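Local coordinates for putative regulatory protein (Streptomyces coelicolor A3, PDB 2PZ9) that probably binds DNA as a transcriptional regulator of the TetR family, through a predicted helix-turn-helix motif, at residues 93-98 with 148-153; 101-106 with 171-176. All coordinates share one frame; numbering follows the deposited sequence.

Contact 1 of 2, residues 93-98 with 148-153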
ATOM      1  N   THR A  93     -10.354  15.738  -4.285  1.00 71.92           N
ATOM      2  CA  THR A  93     -10.192  15.231  -2.913  1.00 71.21           C
ATOM      3  C   THR A  93     -10.252  16.306  -1.840  1.00 71.01           C
ATOM      4  O   THR A  93      -9.643  16.162  -0.781  1.00 71.08           O
ATOM      5  CB  THR A  93      -8.906  14.341  -2.815  1.00 71.31           C
ATOM      6  OG1 THR A  93      -9.286  12.978  -3.008  1.00 71.56           O
ATOM      7  CG2 THR A  93      -8.127  14.473  -1.484  1.00 70.25           C
ATOM      8  N   GLN A  94     -10.993  17.381  -2.114  1.00 70.30           N
ATOM      9  CA  GLN A  94     -11.339  18.347  -1.079  1.00 69.61           C
ATOM     10  C   GLN A  94     -11.634  17.580   0.232  1.00 68.44           C
ATOM     11  O   GLN A  94     -12.523  16.718   0.281  1.00 67.58           O
ATOM     12  CB  GLN A  94     -12.531  19.200  -1.564  1.00 70.46           C
ATOM     13  CG  GLN A  94     -13.413  19.901  -0.490  1.00 72.65           C
ATOM     14  CD  GLN A  94     -12.784  21.175   0.103  1.00 76.27           C
ATOM     15  OE1 GLN A  94     -12.727  21.347   1.337  1.00 78.46           O
ATOM     16  NE2 GLN A  94     -12.318  22.071  -0.770  1.00 75.61           N
ATOM     17  N   LEU A  95     -10.849  17.853   1.272  1.00 67.13           N
ATOM     18  CA  LEU A  95     -11.080  17.203   2.553  1.00 66.33           C
ATOM     19  C   LEU A  95     -12.186  17.865   3.355  1.00 65.80           C
ATOM     20  O   LEU A  95     -12.151  19.068   3.607  1.00 66.15           O
ATOM     21  CB  LEU A  95      -9.806  17.134   3.398  1.00 66.25           C
ATOM     22  CG  LEU A  95     -10.001  16.911   4.920  1.00 66.57           C
ATOM     23  CD1 LEU A  95     -10.666  15.575   5.290  1.00 65.55           C
ATOM     24  CD2 LEU A  95      -8.686  17.053   5.670  1.00 66.72           C
ATOM     25  N   ASP A  96     -13.165  17.061   3.758  1.00 65.02           N
ATOM     26  CA  ASP A  96     -14.188  17.513   4.676  1.00 64.02           C
ATOM     27  C   ASP A  96     -13.972  16.895   6.057  1.00 63.10           C
ATOM     28  O   ASP A  96     -14.232  15.700   6.241  1.00 62.99           O
ATOM     29  CB  ASP A  96     -15.577  17.168   4.161  1.00 64.11           C
ATOM     30  CG  ASP A  96     -16.671  17.950   4.883  1.00 65.42           C
ATOM     31  OD1 ASP A  96     -16.566  18.191   6.117  1.00 65.07           O
ATOM     32  OD2 ASP A  96     -17.648  18.335   4.205  1.00 67.18           O
ATOM     33  N   PRO A  97     -13.492  17.706   7.032  1.00 61.92           N
ATOM     34  CA  PRO A  97     -13.174  17.212   8.366  1.00 60.95           C
ATOM     35  C   PRO A  97     -14.413  16.768   9.131  1.00 60.27           C
ATOM     36  O   PRO A  97     -14.311  15.974  10.068  1.00 60.19           O
ATOM     37  CB  PRO A  97     -12.532  18.419   9.035  1.00 60.46           C
ATOM     38  CG  PRO A  97     -12.105  19.284   7.925  1.00 61.05           C
ATOM     39  CD  PRO A  97     -13.174  19.136   6.917  1.00 61.80           C
ATOM     40  N   ALA A  98     -15.569  17.257   8.696  1.00 59.46           N
ATOM     41  CA  ALA A  98     -16.848  16.957   9.318  1.00 58.58           C
ATOM     42  C   ALA A  98     -17.523  15.751   8.673  1.00 58.12           C
ATOM     43  O   ALA A  98     -18.585  15.318   9.127  1.00 58.38           O
ATOM     44  CB  ALA A  98     -17.757  18.173   9.255  1.00 58.75           C
ATOM     45  N   ASP A 148      -3.741  21.014   9.189  1.00 59.05           N
ATOM     46  CA  ASP A 148      -4.329  22.184   9.797  1.00 59.25           C
ATOM     47  C   ASP A 148      -5.854  22.129   9.832  1.00 58.93           C
ATOM     48  O   ASP A 148      -6.458  22.477  10.831  1.00 58.64           O
ATOM     49  CB  ASP A 148      -3.791  23.457   9.167  1.00 59.63           C
ATOM     50  CG  ASP A 148      -2.719  24.087  10.022  1.00 61.38           C
ATOM     51  OD1 ASP A 148      -1.645  23.463  10.183  1.00 62.75           O
ATOM     52  OD2 ASP A 148      -2.968  25.185  10.577  1.00 64.49           O
ATOM     53  N   LYS A 149      -6.458  21.641   8.756  1.00 59.32           N
ATOM     54  CA  LYS A 149      -7.906  21.490   8.648  1.00 59.76           C
ATOM     55  C   LYS A 149      -8.402  20.548   9.758  1.00 59.73           C
ATOM     56  O   LYS A 149      -9.408  20.808  10.417  1.00 60.51           O
ATOM     57  CB  LYS A 149      -8.252  20.949   7.251  1.00 60.04           C
ATOM     58  CG  LYS A 149      -9.395  21.653   6.485  1.00 61.53           C
ATOM     59  CD  LYS A 149      -8.958  21.979   5.009  1.00 63.76           C
ATOM     60  CE  LYS A 149      -9.978  21.609   3.890  1.00 63.24           C
ATOM     61  NZ  LYS A 149     -11.364  22.132   4.078  1.00 63.39           N
ATOM     62  N   LEU A 150      -7.673  19.470  10.001  1.00 59.52           N
ATOM     63  CA  LEU A 150      -8.022  18.575  11.097  1.00 59.29           C
ATOM     64  C   LEU A 150      -7.781  19.206  12.471  1.00 59.51           C
ATOM     65  O   LEU A 150      -8.616  19.051  13.350  1.00 59.80           O
ATOM     66  CB  LEU A 150      -7.306  17.231  10.955  1.00 59.10           C
ATOM     67  CG  LEU A 150      -7.623  16.467   9.651  1.00 59.07           C
ATOM     68  CD1 LEU A 150      -6.446  15.615   9.188  1.00 58.51           C
ATOM     69  CD2 LEU A 150      -8.892  15.623   9.763  1.00 57.24           C
ATOM     70  N   ARG A 151      -6.665  19.920  12.655  1.00 59.62           N
ATOM     71  CA  ARG A 151      -6.409  20.637  13.902  1.00 60.30           C
ATOM     72  C   ARG A 151      -7.621  21.493  14.204  1.00 60.99           C
ATOM     73  O   ARG A 151      -8.069  21.574  15.344  1.00 60.93           O
ATOM     74  CB  ARG A 151      -5.154  21.512  13.810  1.00 60.21           C
ATOM     75  CG  ARG A 151      -3.902  20.883  14.421  1.00 60.48           C
ATOM     76  CD  ARG A 151      -2.598  21.336  13.748  1.00 60.31           C
ATOM     77  NE  ARG A 151      -1.764  20.160  13.450  1.00 61.00           N
ATOM     78  CZ  ARG A 151      -0.785  20.089  12.534  1.00 60.66           C
ATOM     79  NH1 ARG A 151      -0.451  21.135  11.777  1.00 59.61           N
ATOM     80  NH2 ARG A 151      -0.129  18.942  12.368  1.00 59.56           N
ATOM     81  N   ASP A 152      -8.174  22.094  13.152  1.00 61.95           N
ATOM     82  CA  ASP A 152      -9.335  22.977  13.272  1.00 62.85           C
ATOM     83  C   ASP A 152     -10.585  22.231  13.661  1.00 63.19           C
ATOM     84  O   ASP A 152     -11.313  22.675  14.536  1.00 63.55           O
ATOM     85  CB  ASP A 152      -9.585  23.711  11.966  1.00 62.84           C
ATOM     86  CG  ASP A 152      -8.522  24.737  11.673  1.00 64.23           C
ATOM     87  OD1 ASP A 152      -7.764  25.091  12.618  1.00 65.00           O
ATOM     88  OD2 ASP A 152      -8.446  25.190  10.501  1.00 64.73           O
ATOM     89  N   ALA A 153     -10.837  21.106  12.994  1.00 63.41           N
ATOM     90  CA  ALA A 153     -11.961  20.246  13.342  1.00 63.36           C
ATOM     91  C   ALA A 153     -11.970  19.931  14.836  1.00 63.27           C
ATOM     92  O   ALA A 153     -13.018  19.972  15.472  1.00 63.01           O
ATOM     93  CB  ALA A 153     -11.901  18.972  12.530  1.00 63.48           C
TER
HETATM   94  O   HOH W   1     -14.098  21.635   3.959  1.00 85.31           O
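The loop that joins helix 74-92 to helix 100-113 is joined to helix 139-155 through K149, whose ammonium group meets Q94 and L95, while L95 and P97 pack on the same helix through L150, K149 and A153. K149 NZ donates to Q94 OE1 over 3.2 Å; the C=O...N angle is 156° and the donor is tilted 17° from the amide carbonyl plane. A second, weak bond runs from K149 NZ to the backbone L95 O, and a water accepts from K149 NZ at 2.8 Å while donating to Q94 OE1, closing a small polar ring. The lysine gets there by a chain bent at chi2, chi3 and chi4, crossing the Q94 side chain at about a right angle. Its CG lies 3.9 Å from P97 CG, so the same residue packs on the proline ring. P97 CB rests on A153 CB at 3.6 Å, and L95, with CG anti to its own backbone N (chi1 160°), turns CD2 towards L150 CG at 4.2 Å. L150 is backed in turn by L169 of helix 165-176. Replacing K149 by an alanine is likely to strip Q94 OE1 of its ammonium donor, leaving it the water, to cost L95 O a weak bond and to uncover part of the P97 ring. Next to this, D96 OD1 accepts from A98 N at 2.9 Å, met on the anti side of the carboxylate. That bond defines an Asx turn, here in the loop that leads into the helices of the C-terminal domain of this TetR-family regulator.

Contact 2 of 2, residues 101-106 with 171-176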
ATOM      1  N   PRO A 101     -15.711   9.742   6.849  1.00 54.52           N
ATOM      2  CA  PRO A 101     -16.056   8.536   6.052  1.00 54.35           C
ATOM      3  C   PRO A 101     -16.484   8.846   4.608  1.00 54.63           C
ATOM      4  O   PRO A 101     -16.218   8.055   3.700  1.00 54.68           O
ATOM      5  CB  PRO A 101     -17.201   7.880   6.855  1.00 54.32           C
ATOM      6  CG  PRO A 101     -17.723   8.931   7.778  1.00 53.21           C
ATOM      7  CD  PRO A 101     -16.620   9.924   8.008  1.00 54.23           C
ATOM      8  N   GLY A 102     -17.138   9.991   4.412  1.00 54.87           N
ATOM      9  CA  GLY A 102     -17.491  10.463   3.092  1.00 55.30           C
ATOM     10  C   GLY A 102     -16.207  10.785   2.357  1.00 56.12           C
ATOM     11  O   GLY A 102     -16.088  10.522   1.164  1.00 56.70           O
ATOM     12  N   TYR A 103     -15.239  11.347   3.071  1.00 56.41           N
ATOM     13  CA  TYR A 103     -13.921  11.607   2.504  1.00 57.06           C
ATOM     14  C   TYR A 103     -13.295  10.311   1.975  1.00 57.35           C
ATOM     15  O   TYR A 103     -12.719  10.274   0.877  1.00 58.13           O
ATOM     16  CB  TYR A 103     -13.016  12.268   3.561  1.00 57.05           C
ATOM     17  CG  TYR A 103     -11.583  12.475   3.130  1.00 56.95           C
ATOM     18  CD1 TYR A 103     -10.520  12.036   3.933  1.00 57.00           C
ATOM     19  CD2 TYR A 103     -11.274  13.101   1.910  1.00 57.63           C
ATOM     20  CE1 TYR A 103      -9.167  12.218   3.541  1.00 56.24           C
ATOM     21  CE2 TYR A 103      -9.925  13.297   1.507  1.00 57.22           C
ATOM     22  CZ  TYR A 103      -8.887  12.852   2.326  1.00 57.07           C
ATOM     23  OH  TYR A 103      -7.583  13.022   1.923  1.00 57.78           O
ATOM     24  N   ALA A 104     -13.419   9.244   2.759  1.00 57.29           N
ATOM     25  CA  ALA A 104     -12.813   7.966   2.417  1.00 56.72           C
ATOM     26  C   ALA A 104     -13.478   7.393   1.185  1.00 56.59           C
ATOM     27  O   ALA A 104     -12.795   6.820   0.348  1.00 57.01           O
ATOM     28  CB  ALA A 104     -12.914   6.999   3.577  1.00 56.53           C
ATOM     29  N   GLY A 105     -14.800   7.554   1.079  1.00 55.88           N
ATOM     30  CA  GLY A 105     -15.543   7.086  -0.076  1.00 55.32           C
ATOM     31  C   GLY A 105     -15.033   7.814  -1.295  1.00 55.42           C
ATOM     32  O   GLY A 105     -14.841   7.217  -2.348  1.00 55.77           O
ATOM     33  N   ILE A 106     -14.778   9.105  -1.135  1.00 55.39           N
ATOM     34  CA  ILE A 106     -14.230   9.930  -2.206  1.00 55.98           C
ATOM     35  C   ILE A 106     -12.916   9.318  -2.766  1.00 56.40           C
ATOM     36  O   ILE A 106     -12.821   9.042  -3.969  1.00 56.32           O
ATOM     37  CB  ILE A 106     -14.185  11.455  -1.777  1.00 56.07           C
ATOM     38  CG1 ILE A 106     -15.355  12.214  -2.401  1.00 56.53           C
ATOM     39  CG2 ILE A 106     -12.909  12.171  -2.153  1.00 56.51           C
ATOM     40  CD1 ILE A 106     -16.655  12.242  -1.548  1.00 58.40           C
ATOM     41  N   LEU A 171      -3.960   7.198   8.359  1.00 54.58           N
ATOM     42  CA  LEU A 171      -4.908   6.095   8.471  1.00 56.40           C
ATOM     43  C   LEU A 171      -6.001   6.126   7.405  1.00 57.38           C
ATOM     44  O   LEU A 171      -6.185   5.162   6.645  1.00 57.63           O
ATOM     45  CB  LEU A 171      -5.567   6.077   9.857  1.00 56.56           C
ATOM     46  CG  LEU A 171      -4.614   5.737  11.014  1.00 56.39           C
ATOM     47  CD1 LEU A 171      -5.190   6.201  12.357  1.00 53.09           C
ATOM     48  CD2 LEU A 171      -4.202   4.241  11.026  1.00 54.73           C
ATOM     49  N   ILE A 172      -6.718   7.236   7.338  1.00 58.08           N
ATOM     50  CA  ILE A 172      -7.830   7.315   6.419  1.00 58.91           C
ATOM     51  C   ILE A 172      -7.402   7.115   4.931  1.00 59.04           C
ATOM     52  O   ILE A 172      -8.042   6.363   4.179  1.00 59.26           O
ATOM     53  CB  ILE A 172      -8.634   8.592   6.664  1.00 59.20           C
ATOM     54  CG1 ILE A 172      -9.210   8.547   8.084  1.00 59.45           C
ATOM     55  CG2 ILE A 172      -9.755   8.717   5.623  1.00 59.99           C
ATOM     56  CD1 ILE A 172      -9.871   9.823   8.524  1.00 59.84           C
ATOM     57  N   ASN A 173      -6.325   7.776   4.526  1.00 58.54           N
ATOM     58  CA  ASN A 173      -5.670   7.463   3.282  1.00 58.53           C
ATOM     59  C   ASN A 173      -5.334   5.984   3.043  1.00 58.64           C
ATOM     60  O   ASN A 173      -5.534   5.476   1.935  1.00 58.08           O
ATOM     61  CB  ASN A 173      -4.412   8.274   3.195  1.00 58.77           C
ATOM     62  CG  ASN A 173      -4.676   9.636   2.703  1.00 59.90           C
ATOM     63  OD1 ASN A 173      -4.522   9.888   1.508  1.00 63.43           O
ATOM     64  ND2 ASN A 173      -5.133  10.525   3.582  1.00 59.85           N
ATOM     65  N   GLN A 174      -4.806   5.311   4.065  1.00 59.11           N
ATOM     66  CA  GLN A 174      -4.492   3.885   3.962  1.00 60.11           C
ATOM     67  C   GLN A 174      -5.725   3.080   3.664  1.00 61.40           C
ATOM     68  O   GLN A 174      -5.805   2.483   2.606  1.00 61.38           O
ATOM     69  CB  GLN A 174      -3.882   3.336   5.239  1.00 58.82           C
ATOM     70  CG  GLN A 174      -2.437   3.194   5.163  1.00 58.27           C
ATOM     71  CD  GLN A 174      -1.945   2.246   4.083  1.00 55.90           C
ATOM     72  OE1 GLN A 174      -2.190   1.048   4.130  1.00 55.67           O
ATOM     73  NE2 GLN A 174      -1.193   2.782   3.137  1.00 54.98           N
ATOM     74  N   ILE A 175      -6.671   3.087   4.613  1.00 63.39           N
ATOM     75  CA  ILE A 175      -7.908   2.289   4.570  1.00 65.71           C
ATOM     76  C   ILE A 175      -8.596   2.385   3.209  1.00 66.47           C
ATOM     77  O   ILE A 175      -9.112   1.391   2.700  1.00 66.26           O
ATOM     78  CB  ILE A 175      -8.930   2.744   5.657  1.00 65.57           C
ATOM     79  CG1 ILE A 175      -8.216   3.240   6.904  1.00 67.20           C
ATOM     80  CG2 ILE A 175      -9.843   1.614   6.098  1.00 65.61           C
ATOM     81  CD1 ILE A 175      -9.166   3.983   7.892  1.00 66.68           C
ATOM     82  N   ALA A 176      -8.569   3.595   2.650  1.00 67.71           N
ATOM     83  CA  ALA A 176      -9.178   3.932   1.372  1.00 69.16           C
ATOM     84  C   ALA A 176      -8.545   3.213   0.198  1.00 70.78           C
ATOM     85  O   ALA A 176      -9.226   2.925  -0.783  1.00 70.44           O
ATOM     86  CB  ALA A 176      -9.102   5.421   1.153  1.00 68.81           C
TER
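Y103 and A104 on helix 100-113 close on the same methyl group, I172 CG2 of helix 165-176, and this is the tight part of the contact. The methyl lies 3.8 Å from Y103 CD1 and 4.1 Å from A104 CB, meeting the ring obliquely. Two torsions bring the groups together: Y103 holds CG anti to its backbone N (chi1 175°), and I172 holds CG2 anti to its own N while CG1 lies beside that N. One turn further along the second helix, A176 CB sits 4.0 Å from A104 O, and the nearest CA atoms of the two segments are those of A104 and A176, 5.5 Å apart. Small alanines at these places suit that close backbone approach, although the short helical axes are still 9.2 Å apart at their nearest and cross at -45°. V209 of helix 198-212 also packs on A104, and L107, further along helix 100-113, on A176.

The looser side is at the phenol end. N173 ND2 is 3.9 Å from Y103 OH, with the ring and amide planes 70° apart, and no hydrogen bond crosses between the segments. Each polar end is held by another partner: Y103 OH is hydrogen-bonded to K146 NZ, and N173 ND2 to L169 O. N173 is also partly exposed and packs on Q182 of the second subunit. The arrangement is plain helix-to-helix packing inside the all-helical C-terminal domain characteristic of TetR-family regulators.

Contacts 1 and 2 lie on the same side of the chain's centre, their own centres about 13 Å apart. Along the chain their segments alternate: 93-98, then 101-106, then 148-153, then 171-176, so the loop and the start of helix 100-113 are fastened in turn to helix 139-155 and helix 165-176, which follow each other. The two contacts touch directly, with L95 CD1 3.8 Å from Y103 CD1 and T93 also packing on the tyrosine. Contact 1 ties the loop after helix 74-92 to helix 139-155, while contact 2 packs two helices of the C-terminal domain on each other, consistent with the usual TetR-family layout of a DNA-binding end joined to a helical regulatory body.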